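Local coordinates for protein glycoside hydrolase, family 11\:clostridium cellulosome enzyme, dockerin type i\:polysaccharide (Clostridium thermocellum, PDB 2C71) that probably removes acetyl groups from xylan as a metal-dependent family 4 carbohydrate esterase taking part in plant cell-wall degradation, at residues D25-K29 with Y30-A34; F100-P103 with P104-T108; A88-Q91 with K92-T96; D169-I172 with P173-S177. All blocks are in the same frame, centred on the assembly; numbering follows the deposited sequence.

Interaction 1. Residues D25-K29 with Y30-A34; sequences DKLDK and YNVKA
Leu27 and Val32 meet at the C-terminal end of helix 17-30, where the chain turns off in a Schellman motif. The helix and the loop after it belong to a beta-alpha-beta unit that joins the parallel strands 6-12 and 35-38.

Backbone bonds define the motif. Val32 N makes the 6→1 bond of the motif, back to Leu27 O, at 2.9 Å and nearly straight, 168° at the hydrogen. Tyr30 N still makes the ordinary helical bond to Lys26 O at 3.1 Å. Asn31 N makes a weak bond to Asp28 O. Asn31 itself has left the helix with a positive phi. A water donates to Val32 O at 3.0 Å and more weakly to Leu27 O. It bridges the two carbonyls.

Apolar contacts lie on the inner side. The two methyls of Leu27 are shared out: CD2 touches Val32 CG1 at 3.9 Å, and CD1 touches Ala34 CB at 3.8 Å. Leu27 and Ala34 also pack on strand 6-12, through Leu9 and Phe11.

Lys29 and Tyr30 run alongside each other in the same direction. Lys29 starts with CG anti to its own N (chi1 179°) and stays extended. This carries its methylenes over one face of the Tyr30 ring. The polar ends of Lys26, Lys29 and Tyr30 then converge on the carboxylate of Asp169 in helix 164-177. The CH-pi contact is off-centre, with Lys29 CD 4.3 Å from the centroid of the Tyr30 ring and 28° off its normal.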
loop_
_atom_site.group_PDB
_atom_site.type_symbol
_atom_site.label_atom_id
_atom_site.label_comp_id
_atom_site.label_asym_id
_atom_site.label_seq_id
_atom_site.Cartn_x
_atom_site.Cartn_y
_atom_site.Cartn_z
ATOM N N ASP A 25 11.250 7.109 7.339
ATOM C CA ASP A 25 11.744 8.051 8.368
ATOM C C ASP A 25 10.595 8.786 9.026
ATOM O O ASP A 25 10.642 9.014 10.239
ATOM C CB ASP A 25 12.747 9.006 7.790
ATOM C CG ASP A 25 14.090 8.368 7.432
ATOM O OD1 ASP A 25 14.410 7.264 7.826
ATOM O OD2 ASP A 25 14.904 9.106 6.776
ATOM N N LYS A 26 9.585 9.244 8.266
ATOM C CA LYS A 26 8.413 9.894 8.855
ATOM C C LYS A 26 7.658 8.927 9.757
ATOM O O LYS A 26 7.195 9.287 10.839
ATOM C CB LYS A 26 7.457 10.414 7.782
ATOM C CG LYS A 26 7.986 11.506 6.890
ATOM C CD LYS A 26 8.348 12.791 7.613
ATOM C CE LYS A 26 8.903 13.801 6.653
ATOM N NZ LYS A 26 9.343 15.012 7.273
ATOM N N LEU A 27 7.472 7.694 9.297
ATOM C CA LEU A 27 6.735 6.708 10.093
ATOM C C LEU A 27 7.474 6.404 11.381
ATOM O O LEU A 27 6.845 6.211 12.449
ATOM C CB LEU A 27 6.454 5.458 9.289
ATOM C CG LEU A 27 5.653 5.709 7.994
ATOM C CD1 LEU A 27 5.575 4.378 7.198
ATOM C CD2 LEU A 27 4.295 6.277 8.249
ATOM N N ASP A 28 8.796 6.393 11.366
ATOM C CA ASP A 28 9.573 6.224 12.600
ATOM C C ASP A 28 9.355 7.426 13.517
ATOM O O ASP A 28 9.219 7.260 14.745
ATOM C CB ASP A 28 11.087 6.088 12.302
ATOM C CG ASP A 28 11.527 4.756 11.709
ATOM O OD1 ASP A 28 10.795 3.755 11.840
ATOM O OD2 ASP A 28 12.667 4.747 11.145
ATOM N N LYS A 29 9.402 8.639 12.973
ATOM C CA LYS A 29 9.242 9.848 13.774
ATOM C C LYS A 29 7.962 9.832 14.569
ATOM O O LYS A 29 7.925 10.240 15.733
ATOM C CB LYS A 29 9.295 11.080 12.859
ATOM C CG LYS A 29 9.130 12.434 13.485
ATOM C CD LYS A 29 9.017 13.513 12.257
ATOM C CE LYS A 29 8.899 14.910 12.682
ATOM N NZ LYS A 29 8.930 15.793 11.492
ATOM N N TYR A 30 6.888 9.359 13.945
ATOM C CA TYR A 30 5.550 9.333 14.565
ATOM C C TYR A 30 5.168 7.990 15.173
ATOM O O TYR A 30 4.087 7.842 15.722
ATOM C CB TYR A 30 4.487 9.769 13.535
ATOM C CG TYR A 30 4.684 11.161 13.085
ATOM C CD1 TYR A 30 4.472 12.179 13.977
ATOM C CD2 TYR A 30 5.066 11.495 11.775
ATOM C CE1 TYR A 30 4.697 13.500 13.601
ATOM C CE2 TYR A 30 5.271 12.809 11.395
ATOM C CZ TYR A 30 5.088 13.822 12.314
ATOM O OH TYR A 30 5.296 15.152 12.004
ATOM N N ASN A 31 6.068 7.017 15.069
ATOM C CA ASN A 31 5.809 5.676 15.573
ATOM C C ASN A 31 4.562 5.058 14.950
ATOM O O ASN A 31 3.725 4.486 15.648
ATOM C CB ASN A 31 5.681 5.691 17.099
ATOM C CG ASN A 31 5.666 4.299 17.696
ATOM O OD1 ASN A 31 5.057 4.066 18.740
ATOM N ND2 ASN A 31 6.339 3.364 17.036
ATOM N N VAL A 32 4.445 5.178 13.632
ATOM C CA VAL A 32 3.241 4.752 12.928
ATOM C C VAL A 32 3.523 3.556 12.026
ATOM O O VAL A 32 4.538 3.514 11.331
ATOM C CB VAL A 32 2.648 5.894 12.082
ATOM C CG1 VAL A 32 1.723 5.335 11.011
ATOM C CG2 VAL A 32 1.910 6.884 12.970
ATOM N N LYS A 33 2.616 2.584 12.042
ATOM C CA LYS A 33 2.710 1.416 11.139
ATOM C C LYS A 33 1.921 1.653 9.889
ATOM O O LYS A 33 0.862 2.260 9.940
ATOM C CB LYS A 33 2.184 0.149 11.857
ATOM C CG LYS A 33 3.058 -0.215 13.113
ATOM C CD LYS A 33 2.583 -1.444 13.823
ATOM C CE LYS A 33 3.426 -1.681 15.145
ATOM N NZ LYS A 33 3.480 -0.500 16.125
ATOM N N ALA A 34 2.389 1.093 8.784
ATOM C CA ALA A 34 1.758 1.268 7.463
ATOM C C ALA A 34 1.939 -0.009 6.662
ATOM O O ALA A 34 2.539 -0.983 7.111
ATOM C CB ALA A 34 2.315 2.480 6.756
HETATM O O HOH W 1 7.164 3.204 12.699
#

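Interaction 2. Residues F100-P103 with P104-T108; sequences FFRP and PNLET
Pro103 O accepts a hydrogen bond from Leu106 N at 2.9 Å. The N-H comes from above the carbonyl plane, about 50° out of it, and the angle at the hydrogen is 151°. The bond closes a type II beta turn with Pro104 and Asn105 in its centre; Asn105 has a positive phi of 61°. Leu106 has a positive phi too, and Glu107 N bonds back to Pro104 O at 3.2 Å. Two turns therefore overlap.

The side chains of Arg102 and Leu106 lie next to each other and point the same way. Arg102 has two conformers, and what follows holds for the one described here. Leu106 CD2 touches Arg102 CG at 3.9 Å, so the methyl rests on the aliphatic part of the arginine. Further out, the chain bends at chi3, and its guanidinium forms a salt bridge with Asp12.

This is the Arg-Pro-Pro stretch after strand 100-101 in the NodB homology domain. It borders the metal site, as it probably does in related polysaccharide deacetylases. Arg102 O accepts a hydrogen bond from His64 ND1. His64 is a magnesium ligand, so this carbonyl acts from the second shell. The side chain of Asn105 lies about 5 Å from the magnesium ion.

The two prolines carry the remaining apolar packing. Pro104 CD is 4.0 Å from Phe101 CZ, and these side chains cross at about a right angle. On the Thr108 side, Pro103 CG meets the methyl CG2 of Thr108 at 3.7 Å.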
loop_
_atom_site.group_PDB
_atom_site.type_symbol
_atom_site.label_atom_id
_atom_site.label_comp_id
_atom_site.label_asym_id
_atom_site.label_seq_id
_atom_site.Cartn_x
_atom_site.Cartn_y
_atom_site.Cartn_z
ATOM N N PHE A 100 -2.461 -9.347 0.647
ATOM C CA PHE A 100 -3.199 -8.291 -0.045
ATOM C C PHE A 100 -2.550 -7.954 -1.384
ATOM O O PHE A 100 -1.323 -8.011 -1.512
ATOM C CB PHE A 100 -3.248 -7.043 0.827
ATOM C CG PHE A 100 -4.006 -7.239 2.122
ATOM C CD1 PHE A 100 -5.367 -7.155 2.135
ATOM C CD2 PHE A 100 -3.362 -7.526 3.292
ATOM C CE1 PHE A 100 -6.082 -7.373 3.318
ATOM C CE2 PHE A 100 -4.053 -7.729 4.477
ATOM C CZ PHE A 100 -5.410 -7.665 4.495
ATOM N N PHE A 101 -3.412 -7.607 -2.325
ATOM C CA PHE A 101 -3.036 -7.205 -3.698
ATOM C C PHE A 101 -3.690 -5.874 -4.007
ATOM O O PHE A 101 -4.887 -5.706 -3.761
ATOM C CB PHE A 101 -3.559 -8.266 -4.680
ATOM C CG PHE A 101 -3.420 -7.919 -6.149
ATOM C CD1 PHE A 101 -2.177 -7.666 -6.707
ATOM C CD2 PHE A 101 -4.530 -7.879 -6.957
ATOM C CE1 PHE A 101 -2.074 -7.375 -8.090
ATOM C CE2 PHE A 101 -4.406 -7.613 -8.319
ATOM C CZ PHE A 101 -3.181 -7.386 -8.869
ATOM N N ARG A 102 -2.945 -4.951 -4.599
ATOM C CA ARG A 102 -3.502 -3.734 -5.135
ATOM C C ARG A 102 -3.329 -3.756 -6.631
ATOM O O ARG A 102 -2.185 -3.733 -7.136
ATOM C CB ARG A 102 -2.822 -2.476 -4.624
ATOM C CG ARG A 102 -3.448 -1.237 -5.274
ATOM C CD ARG A 102 -3.261 -0.008 -4.503
ATOM N NE ARG A 102 -3.955 -0.014 -3.232
ATOM C CZ ARG A 102 -3.500 0.488 -2.081
ATOM N NH1 ARG A 102 -2.281 1.006 -1.980
ATOM N NH2 ARG A 102 -4.249 0.417 -0.993
ATOM N N PRO A 103 -4.419 -3.837 -7.402
ATOM C CA PRO A 103 -4.287 -3.908 -8.863
ATOM C C PRO A 103 -3.598 -2.663 -9.393
ATOM O O PRO A 103 -3.940 -1.525 -9.015
ATOM C CB PRO A 103 -5.737 -3.998 -9.382
ATOM C CG PRO A 103 -6.519 -4.373 -8.249
ATOM C CD PRO A 103 -5.810 -3.944 -6.971
ATOM N N PRO A 104 -2.660 -2.847 -10.336
ATOM C CA PRO A 104 -2.106 -1.683 -11.073
ATOM C C PRO A 104 -3.234 -0.861 -11.641
ATOM O O PRO A 104 -4.166 -1.377 -12.293
ATOM C CB PRO A 104 -1.242 -2.342 -12.147
ATOM C CG PRO A 104 -0.780 -3.607 -11.476
ATOM C CD PRO A 104 -2.013 -4.095 -10.738
ATOM N N ASN A 105 -3.156 0.451 -11.444
ATOM C CA ASN A 105 -4.150 1.406 -11.923
ATOM C C ASN A 105 -5.548 1.189 -11.348
ATOM O O ASN A 105 -6.496 1.799 -11.837
ATOM C CB ASN A 105 -4.255 1.417 -13.450
ATOM C CG ASN A 105 -2.949 1.679 -14.153
ATOM O OD1 ASN A 105 -2.740 1.240 -15.287
ATOM N ND2 ASN A 105 -2.052 2.365 -13.520
ATOM N N LEU A 106 -5.694 0.375 -10.325
ATOM C CA LEU A 106 -6.985 0.026 -9.744
ATOM C C LEU A 106 -7.894 -0.645 -10.765
ATOM O O LEU A 106 -9.096 -0.740 -10.527
ATOM C CB LEU A 106 -7.689 1.166 -9.030
ATOM C CG LEU A 106 -6.868 1.788 -7.895
ATOM C CD1 LEU A 106 -7.620 2.878 -7.218
ATOM C CD2 LEU A 106 -6.453 0.729 -6.847
ATOM N N GLU A 107 -7.342 -1.225 -11.836
ATOM C CA GLU A 107 -8.139 -1.838 -12.889
ATOM C C GLU A 107 -8.356 -3.320 -12.634
ATOM O O GLU A 107 -7.384 -4.063 -12.472
ATOM C CB GLU A 107 -7.472 -1.647 -14.244
ATOM C CG GLU A 107 -7.579 -0.213 -14.721
ATOM C CD GLU A 107 -6.583 0.264 -15.783
ATOM O OE1 GLU A 107 -5.629 -0.451 -16.141
ATOM O OE2 GLU A 107 -6.753 1.440 -16.238
ATOM N N THR A 108 -9.626 -3.767 -12.584
ATOM C CA THR A 108 -9.959 -5.150 -12.329
ATOM C C THR A 108 -10.796 -5.713 -13.480
ATOM O O THR A 108 -11.334 -4.964 -14.326
ATOM C CB THR A 108 -10.662 -5.360 -10.994
ATOM O OG1 THR A 108 -11.963 -4.780 -11.046
ATOM C CG2 THR A 108 -9.842 -4.765 -9.823
#

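Interaction 3. Residues A88-Q91 with K92-T96; sequences AVIQ and KYAGT
Ile90 O takes the N-H of Ala94 N at 2.8 Å, with the donor nearly along the C=O axis. This is the shortest hydrogen bond between residues 88-91 and 92-96 of the chain. Two residues earlier, Lys92 N bonds to Ala88 O at 3.0 Å.

Tyr93 N is less well placed. It makes a weak bond to Val89 O at 3.3 Å. A second weak bond, of the same length, runs from Tyr93 N to Ile90 O. Ile90 O thus has one good donor and one weak one. Gly95 N closes the final turn on Gln91 O at 3.0 Å. Here the N-H comes from above the carbonyl plane, 44° out of it. Thr96 O is approached at 3.2 Å by Gln91 CA, a CA-H...O contact.

The polar atoms of Tyr93 have partners on the helix 45-56 side: its OH is hydrogen-bonded to Asp45, and its O accepts from Arg52 NE. Its first torsion puts CG beside its own N (chi1 -63°), and the ring runs back along the helix. Tyr93 CD2 comes within 3.2 Å of Val89 O, at a slant to the ring.

Ile90 and Ala94 make the inward-facing apolar pair. Ile90 CG2 lies 4.1 Å from Ala94 CB, and both residues also pack on Ile61 of strand 60-63. The same methyl touches Thr96 OG1, and the two side chains are set at a slant.

Gly95 is the first residue to leave helical geometry, with phi 76°. Together with the Gly95-to-Gln91 bond, this is the alpha-L C-cap of a helix ended by glycine.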
loop_
_atom_site.group_PDB
_atom_site.type_symbol
_atom_site.label_atom_id
_atom_site.label_comp_id
_atom_site.label_asym_id
_atom_site.label_seq_id
_atom_site.Cartn_x
_atom_site.Cartn_y
_atom_site.Cartn_z
ATOM N N ALA A 88 7.545 -14.217 -4.614
ATOM C CA ALA A 88 8.789 -14.928 -4.358
ATOM C C ALA A 88 9.910 -14.010 -3.915
ATOM O O ALA A 88 10.690 -14.338 -3.005
ATOM C CB ALA A 88 9.213 -15.730 -5.569
ATOM N N VAL A 89 10.042 -12.829 -4.546
ATOM C CA VAL A 89 11.103 -11.908 -4.137
ATOM C C VAL A 89 10.799 -11.299 -2.794
ATOM O O VAL A 89 11.722 -11.081 -1.997
ATOM C CB VAL A 89 11.445 -10.874 -5.222
ATOM C CG1 VAL A 89 12.114 -11.485 -6.431
ATOM C CG2 VAL A 89 10.252 -10.016 -5.619
ATOM N N ILE A 90 9.524 -11.035 -2.511
ATOM C CA ILE A 90 9.171 -10.542 -1.179
ATOM C C ILE A 90 9.539 -11.580 -0.108
ATOM O O ILE A 90 10.150 -11.266 0.915
ATOM C CB ILE A 90 7.694 -10.167 -1.086
ATOM C CG1 ILE A 90 7.379 -8.990 -2.007
ATOM C CG2 ILE A 90 7.300 -9.872 0.382
ATOM C CD1 ILE A 90 5.918 -8.789 -2.274
ATOM N N GLN A 91 9.195 -12.817 -0.339
ATOM C CA GLN A 91 9.530 -13.883 0.635
ATOM C C GLN A 91 11.033 -13.956 0.868
ATOM O O GLN A 91 11.514 -14.128 1.988
ATOM C CB GLN A 91 8.964 -15.218 0.165
ATOM C CG GLN A 91 9.283 -16.375 1.074
ATOM C CD GLN A 91 8.739 -16.316 2.474
ATOM O OE1 GLN A 91 7.545 -16.043 2.725
ATOM N NE2 GLN A 91 9.638 -16.577 3.425
ATOM N N LYS A 92 11.783 -13.870 -0.210
ATOM C CA LYS A 92 13.227 -14.018 -0.139
ATOM C C LYS A 92 13.857 -13.005 0.817
ATOM O O LYS A 92 14.766 -13.355 1.603
ATOM C CB LYS A 92 13.836 -13.909 -1.542
ATOM C CG LYS A 92 15.330 -14.101 -1.550
ATOM C CD LYS A 92 15.837 -14.164 -2.931
ATOM C CE LYS A 92 17.342 -14.180 -3.010
ATOM N NZ LYS A 92 17.820 -14.212 -4.466
ATOM N N TYR A 93 13.398 -11.758 0.769
ATOM C CA TYR A 93 14.102 -10.665 1.440
ATOM C C TYR A 93 13.409 -10.251 2.738
ATOM O O TYR A 93 14.054 -9.818 3.693
ATOM C CB TYR A 93 14.236 -9.461 0.506
ATOM C CG TYR A 93 15.057 -9.736 -0.733
ATOM C CD1 TYR A 93 16.369 -10.182 -0.635
ATOM C CD2 TYR A 93 14.521 -9.552 -2.000
ATOM C CE1 TYR A 93 17.124 -10.435 -1.765
ATOM C CE2 TYR A 93 15.268 -9.803 -3.136
ATOM C CZ TYR A 93 16.568 -10.244 -3.012
ATOM O OH TYR A 93 17.316 -10.495 -4.140
ATOM N N ALA A 94 12.089 -10.392 2.754
ATOM C CA ALA A 94 11.256 -9.997 3.879
ATOM C C ALA A 94 10.935 -11.121 4.830
ATOM O O ALA A 94 10.667 -10.886 5.999
ATOM C CB ALA A 94 9.925 -9.363 3.424
ATOM N N GLY A 95 10.937 -12.348 4.318
ATOM C CA GLY A 95 10.555 -13.506 5.106
ATOM C C GLY A 95 9.057 -13.639 5.309
ATOM O O GLY A 95 8.606 -14.433 6.135
ATOM N N THR A 96 8.276 -12.870 4.553
ATOM C CA THR A 96 6.821 -12.929 4.627
ATOM C C THR A 96 6.208 -13.242 3.276
ATOM O O THR A 96 6.891 -13.249 2.245
ATOM C CB THR A 96 6.219 -11.619 5.157
ATOM O OG1 THR A 96 6.565 -10.550 4.269
ATOM C CG2 THR A 96 6.746 -11.307 6.549
#

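Interaction 4. Residues D169-I172 with P173-S177; sequences DIII and PTLKS
Thr174 meets the flat carbonyl group of Ile170 twice. Thr174 N lies 3.0 Å from Ile170 O and meets it almost end-on. Its OG1 donates from above the plane, 36° out of it, with 2.9 Å between Thr174 OG1 and Ile170 O. In the conformer of Ser177 described here, the carbonyl of Pro173 is likewise gripped by two donors, Ser177 N and Ser177 OG, which come from opposite faces of its plane.

These bonds surround a proline kink in helix 164-177. Pro173 has no N-H to give to the preceding turn. Its CG sits 3.3 Å from Asp169 O, the carbonyl that a helical N-H would otherwise face. Packing is tight at the kink, where Pro173 CD lies only 3.4 Å from Ile172 CB. Helical bonds span the kink: Leu175 N bonds to Ile171 O, and Lys176 N bonds to Ile172 O, both at 3.0 Å.

Three side-chain pairs one turn apart run in the same direction. Ile170 and Thr174 turn to helix 135-145, both touching Ile143. Ile171 CG2 meets Leu175 CD1 at 4.0 Å. Ile172 and Leu175 both reach Phe182 of strand 181-182, on the inner side of the helix.

The extended chain of Lys176 carries its NZ to a hydrogen bond with Tyr30 O. On the way, Lys176 CE lies 3.9 Å from the methyl Ile172 CG2.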
loop_
_atom_site.group_PDB
_atom_site.type_symbol
_atom_site.label_atom_id
_atom_site.label_comp_id
_atom_site.label_asym_id
_atom_site.label_seq_id
_atom_site.Cartn_x
_atom_site.Cartn_y
_atom_site.Cartn_z
ATOM N N ASP A 169 3.596 14.793 7.695
ATOM C CA ASP A 169 3.741 15.713 8.855
ATOM C C ASP A 169 2.481 16.436 9.230
ATOM O O ASP A 169 2.414 16.956 10.353
ATOM C CB ASP A 169 4.853 16.742 8.631
ATOM C CG ASP A 169 6.232 16.136 8.683
ATOM O OD1 ASP A 169 6.536 15.347 9.622
ATOM O OD2 ASP A 169 7.036 16.468 7.784
ATOM N N ILE A 170 1.500 16.529 8.318
ATOM C CA ILE A 170 0.175 17.053 8.590
ATOM C C ILE A 170 -0.801 15.915 8.848
ATOM O O ILE A 170 -1.558 15.940 9.828
ATOM C CB ILE A 170 -0.314 17.959 7.462
ATOM C CG1 ILE A 170 0.618 19.143 7.286
ATOM C CG2 ILE A 170 -1.744 18.399 7.692
ATOM C CD1 ILE A 170 0.413 19.892 5.971
ATOM N N ILE A 171 -0.832 14.917 7.959
ATOM C CA ILE A 171 -1.801 13.823 8.082
ATOM C C ILE A 171 -1.737 13.136 9.428
ATOM O O ILE A 171 -2.791 12.897 10.047
ATOM C CB ILE A 171 -1.586 12.800 6.941
ATOM C CG1 ILE A 171 -1.905 13.423 5.562
ATOM C CG2 ILE A 171 -2.411 11.558 7.176
ATOM C CD1 ILE A 171 -1.349 12.624 4.398
ATOM N N ILE A 172 -0.544 12.707 9.830
ATOM C CA ILE A 172 -0.446 11.860 11.026
ATOM C C ILE A 172 -0.886 12.641 12.289
ATOM O O ILE A 172 -1.769 12.182 13.017
ATOM C CB ILE A 172 0.898 11.134 11.092
ATOM C CG1 ILE A 172 0.979 10.094 9.979
ATOM C CG2 ILE A 172 1.040 10.494 12.501
ATOM C CD1 ILE A 172 2.371 9.523 9.760
ATOM N N PRO A 173 -0.305 13.820 12.552
ATOM C CA PRO A 173 -0.772 14.559 13.757
ATOM C C PRO A 173 -2.251 14.915 13.711
ATOM O O PRO A 173 -2.943 14.845 14.729
ATOM C CB PRO A 173 0.148 15.766 13.785
ATOM C CG PRO A 173 1.385 15.352 13.046
ATOM C CD PRO A 173 0.888 14.462 11.966
ATOM N N THR A 174 -2.763 15.312 12.534
ATOM C CA THR A 174 -4.153 15.731 12.454
ATOM C C THR A 174 -5.072 14.554 12.742
ATOM O O THR A 174 -6.000 14.674 13.562
ATOM C CB THR A 174 -4.520 16.311 11.079
ATOM O OG1 THR A 174 -3.809 17.523 10.874
ATOM C CG2 THR A 174 -6.023 16.584 10.954
ATOM N N LEU A 175 -4.839 13.414 12.116
ATOM C CA LEU A 175 -5.744 12.306 12.350
ATOM C C LEU A 175 -5.589 11.771 13.789
ATOM O O LEU A 175 -6.586 11.409 14.415
ATOM C CB LEU A 175 -5.560 11.213 11.299
ATOM C CG LEU A 175 -5.920 11.631 9.873
ATOM C CD1 LEU A 175 -5.840 10.441 8.905
ATOM C CD2 LEU A 175 -7.325 12.329 9.818
ATOM N N LYS A 176 -4.374 11.746 14.332
ATOM C CA LYS A 176 -4.257 11.348 15.747
ATOM C C LYS A 176 -5.079 12.279 16.637
ATOM O O LYS A 176 -5.723 11.832 17.594
ATOM C CB LYS A 176 -2.806 11.326 16.207
ATOM C CG LYS A 176 -2.040 10.127 15.708
ATOM C CD LYS A 176 -0.676 10.091 16.358
ATOM C CE LYS A 176 0.182 8.934 15.919
ATOM N NZ LYS A 176 1.367 8.778 16.841
ATOM N N SER A 177 -5.055 13.569 16.320
ATOM C CA SER A 177 -5.728 14.515 17.240
ATOM C C SER A 177 -7.255 14.338 17.080
ATOM O O SER A 177 -7.991 14.691 18.001
ATOM C CB SER A 177 -5.250 15.928 16.914
ATOM O OG SER A 177 -3.861 16.090 17.225
#

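Interactions 1 and 4 join directly, with centres 12 Å apart. Tyr30 OH lies 2.7 Å from Asp169 OD1, a probable hydrogen bond, and Lys26 NZ is 2.8 Å from Asp169 OD2 in a salt bridge. Ile172 CG2 touches both Tyr30 CB and Val32 CG2 at 3.7 Å. Interactions 3 and 2 adjoin in the sequence, since strand 100-101 is the next element after helix 76-94; their centres are 20 Å apart. Interaction 2 is the one beside the magnesium ion bound by Asp13 and His64. In interaction 3 the side chain of Ile90 is about 14 Å from that ion. Interactions 2 and 4 lie on opposite sides of the chain's centre, 27 Å apart between centres.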